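Local coordinates for chloroplastic group IIB intron splicing facilitator CRS2, chloroplastic (Zea mays, PDB 1RYN), which is required for splicing of group IIB introns in chloroplasts, acting with CAF1 or CAF2, and lacks hydrolase activity though it belongs to the peptidyl-tRNA hydrolase family, at residues I39-N44 against V62-S67. The protein carries 3 engineered substitutions. Numbering follows the deposited sequence.
Sequences ITMNTN and VVKPQS. Engineered in segment 39-44: N44 (natural residue Ile).
M41 lays its thioether across V62 and K64, two residues of strand 58-65 whose side chains lie on the same face of the sheet, and supplies most of the apolar contact between the segments. Its sulfur rests on a V62 methyl, M41 SD to V62 CG2 3.9 Å, the two side chains crossing at about a right angle. The chain runs extended through chi2 and then bends at chi3 (51°), which carries the terminal methyl past V62 and against the aliphatic part of K64, where M41 CE is 3.6 Å from K64 CD. The same methyl lies over the strand backbone, M41 CE standing 3.6 Å from O of V62 and close to the carbonyl carbon of V63. A second apolar pair joins I39 and V62 tip to tip, I39 CG2 to V62 CG2 at 4.0 Å; the I39 methyl is directed there by lying anti to its own backbone N. V62 CG2 thus serves both residues of 39-44 that point at the strand. Cutting M41 back to an alanine is likely to open a gap over V62 and leave the K64 methylenes without the methyl that packs on them from 39-44. The polar end of K64 has other partners: NZ forms a salt bridge with D31, and the side chain makes a cation-pi contact with F27, both on helix 25-37. That helix also packs on M41 through A34 and on V62 through V30 and A34. Within the peptidyl-tRNA hydrolase family domain, helix 25-37 and the loop after it thus pack on one face of the mixed sheet. Van der Waals packing holds that loop, which leads to edge strand 43-45, against strand 58-65, while the lysine's charge is engaged on the helix.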
ATOM      1  N   ILE A  39      11.222  10.645  -5.753  1.00 33.09           N
ATOM      2  CA  ILE A  39      10.693  11.394  -4.600  1.00 24.24           C
ATOM      3  C   ILE A  39      11.371  11.032  -3.290  1.00 38.91           C
ATOM      4  O   ILE A  39      11.277   9.904  -2.824  1.00 43.32           O
ATOM      5  CB  ILE A  39       9.184  11.173  -4.432  1.00 24.17           C
ATOM      6  CG1 ILE A  39       8.413  11.786  -5.597  1.00 37.41           C
ATOM      7  CG2 ILE A  39       8.703  11.781  -3.126  1.00 25.38           C
ATOM      8  CD1 ILE A  39       7.040  11.161  -5.830  1.00 54.22           C
ATOM      9  N   THR A  40      12.038  11.991  -2.649  1.00 41.87           N
ATOM     10  CA  THR A  40      12.651  11.657  -1.365  1.00 48.38           C
ATOM     11  C   THR A  40      11.693  11.907  -0.206  1.00 45.22           C
ATOM     12  O   THR A  40      11.043  12.949  -0.151  1.00 41.34           O
ATOM     13  CB  THR A  40      14.063  12.234  -1.137  1.00 78.00           C
ATOM     14  OG1 THR A  40      14.035  13.205  -0.112  1.00 79.06           O
ATOM     15  CG2 THR A  40      14.585  12.857  -2.428  1.00 85.39           C
ATOM     16  N   MET A  41      11.607  10.920   0.705  1.00 41.99           N
ATOM     17  CA  MET A  41      10.729  10.958   1.884  1.00 39.98           C
ATOM     18  C   MET A  41      11.508  11.344   3.122  1.00 43.16           C
ATOM     19  O   MET A  41      11.812  10.558   3.995  1.00 52.82           O
ATOM     20  CB  MET A  41       9.926   9.642   2.053  1.00 40.48           C
ATOM     21  CG  MET A  41       9.524   9.029   0.694  1.00 39.35           C
ATOM     22  SD  MET A  41       8.760   7.378   0.755  1.00 46.62           S
ATOM     23  CE  MET A  41       7.455   7.621   2.001  1.00 44.89           C
ATOM     24  N   ASN A  42      11.863  12.602   3.176  1.00 43.44           N
ATOM     25  CA  ASN A  42      12.631  13.075   4.302  1.00 49.30           C
ATOM     26  C   ASN A  42      11.739  13.610   5.393  1.00 58.35           C
ATOM     27  O   ASN A  42      11.966  13.410   6.574  1.00 80.04           O
ATOM     28  CB  ASN A  42      13.545  14.240   3.854  1.00 54.99           C
ATOM     29  CG  ASN A  42      14.691  13.867   2.943  1.00 96.58           C
ATOM     30  OD1 ASN A  42      14.817  14.389   1.805  1.00 66.85           O
ATOM     31  ND2 ASN A  42      15.597  13.057   3.493  1.00100.00           N
ATOM     32  N   THR A  43      10.726  14.316   4.940  1.00 42.65           N
ATOM     33  CA  THR A  43       9.735  15.002   5.744  1.00 41.41           C
ATOM     34  C   THR A  43       8.998  14.209   6.781  1.00 31.51           C
ATOM     35  O   THR A  43       8.393  13.187   6.530  1.00 42.38           O
ATOM     36  CB  THR A  43       8.749  15.805   4.882  1.00 43.75           C
ATOM     37  OG1 THR A  43       9.463  16.617   3.970  1.00 61.79           O
ATOM     38  CG2 THR A  43       7.836  16.682   5.746  1.00 39.73           C
ATOM     39  N   ASN A  44       9.045  14.736   7.975  1.00 30.73           N
ATOM     40  CA  ASN A  44       8.357  14.097   9.075  1.00 34.74           C
ATOM     41  C   ASN A  44       7.225  14.962   9.622  1.00 42.41           C
ATOM     42  O   ASN A  44       7.447  16.021  10.261  1.00 36.89           O
ATOM     43  CB  ASN A  44       9.285  13.660  10.210  1.00 39.09           C
ATOM     44  CG  ASN A  44       8.462  13.461  11.470  1.00 70.34           C
ATOM     45  OD1 ASN A  44       7.719  12.482  11.581  1.00 72.39           O
ATOM     46  ND2 ASN A  44       8.519  14.427  12.388  1.00100.00           N
ATOM     47  N   VAL A  62       3.694  10.715  -1.107  1.00 19.93           N
ATOM     48  CA  VAL A  62       3.876   9.333  -0.813  1.00 22.70           C
ATOM     49  C   VAL A  62       4.312   9.325   0.626  1.00 30.85           C
ATOM     50  O   VAL A  62       5.111  10.154   1.059  1.00 28.08           O
ATOM     51  CB  VAL A  62       4.749   8.614  -1.790  1.00 37.77           C
ATOM     52  CG1 VAL A  62       4.239   8.939  -3.196  1.00 40.42           C
ATOM     53  CG2 VAL A  62       6.165   9.108  -1.630  1.00 44.43           C
ATOM     54  N   VAL A  63       3.739   8.393   1.347  1.00 21.10           N
ATOM     55  CA  VAL A  63       3.910   8.303   2.749  1.00 20.99           C
ATOM     56  C   VAL A  63       4.105   6.939   3.343  1.00 20.01           C
ATOM     57  O   VAL A  63       3.577   5.944   2.872  1.00 24.76           O
ATOM     58  CB  VAL A  63       2.464   8.579   3.191  1.00 29.58           C
ATOM     59  CG1 VAL A  63       2.330   8.794   4.678  1.00 34.85           C
ATOM     60  CG2 VAL A  63       1.894   9.723   2.398  1.00 36.67           C
ATOM     61  N   LYS A  64       4.813   6.928   4.447  1.00 24.13           N
ATOM     62  CA  LYS A  64       5.010   5.698   5.194  1.00 26.56           C
ATOM     63  C   LYS A  64       4.728   6.068   6.637  1.00 30.78           C
ATOM     64  O   LYS A  64       5.562   6.687   7.280  1.00 26.02           O
ATOM     65  CB  LYS A  64       6.420   5.157   5.073  1.00 27.23           C
ATOM     66  CG  LYS A  64       6.597   4.257   3.862  1.00 35.20           C
ATOM     67  CD  LYS A  64       8.015   4.282   3.295  1.00 65.47           C
ATOM     68  CE  LYS A  64       9.115   4.202   4.348  1.00 59.33           C
ATOM     69  NZ  LYS A  64      10.195   3.257   4.002  1.00 45.51           N
ATOM     70  N   PRO A  65       3.554   5.768   7.141  1.00 29.78           N
ATOM     71  CA  PRO A  65       3.275   6.136   8.538  1.00 34.72           C
ATOM     72  C   PRO A  65       4.336   5.550   9.500  1.00 40.34           C
ATOM     73  O   PRO A  65       4.900   4.470   9.289  1.00 41.23           O
ATOM     74  CB  PRO A  65       1.840   5.685   8.848  1.00 28.60           C
ATOM     75  CG  PRO A  65       1.219   5.436   7.474  1.00 34.49           C
ATOM     76  CD  PRO A  65       2.373   5.121   6.521  1.00 30.39           C
ATOM     77  N   GLN A  66       4.634   6.271  10.554  1.00 29.21           N
ATOM     78  CA  GLN A  66       5.641   5.827  11.473  1.00 25.34           C
ATOM     79  C   GLN A  66       5.051   5.470  12.818  1.00 36.86           C
ATOM     80  O   GLN A  66       5.758   5.266  13.812  1.00 34.96           O
ATOM     81  CB  GLN A  66       6.581   7.028  11.670  1.00 36.03           C
ATOM     82  CG  GLN A  66       8.068   6.678  11.846  1.00 61.00           C
ATOM     83  CD  GLN A  66       8.669   6.055  10.618  1.00 41.55           C
ATOM     84  OE1 GLN A  66       9.772   5.494  10.688  1.00 54.30           O
ATOM     85  NE2 GLN A  66       7.916   6.069   9.527  1.00 43.28           N
ATOM     86  N   SER A  67       3.746   5.378  12.860  1.00 28.80           N
ATOM     87  CA  SER A  67       3.078   5.073  14.095  1.00 38.75           C
ATOM     88  C   SER A  67       2.835   3.600  14.401  1.00 43.62           C
ATOM     89  O   SER A  67       2.257   3.303  15.458  1.00 42.46           O
ATOM     90  CB  SER A  67       1.768   5.839  14.183  1.00 59.93           C
ATOM     91  OG  SER A  67       0.929   5.479  13.095  1.00 75.39           O
TER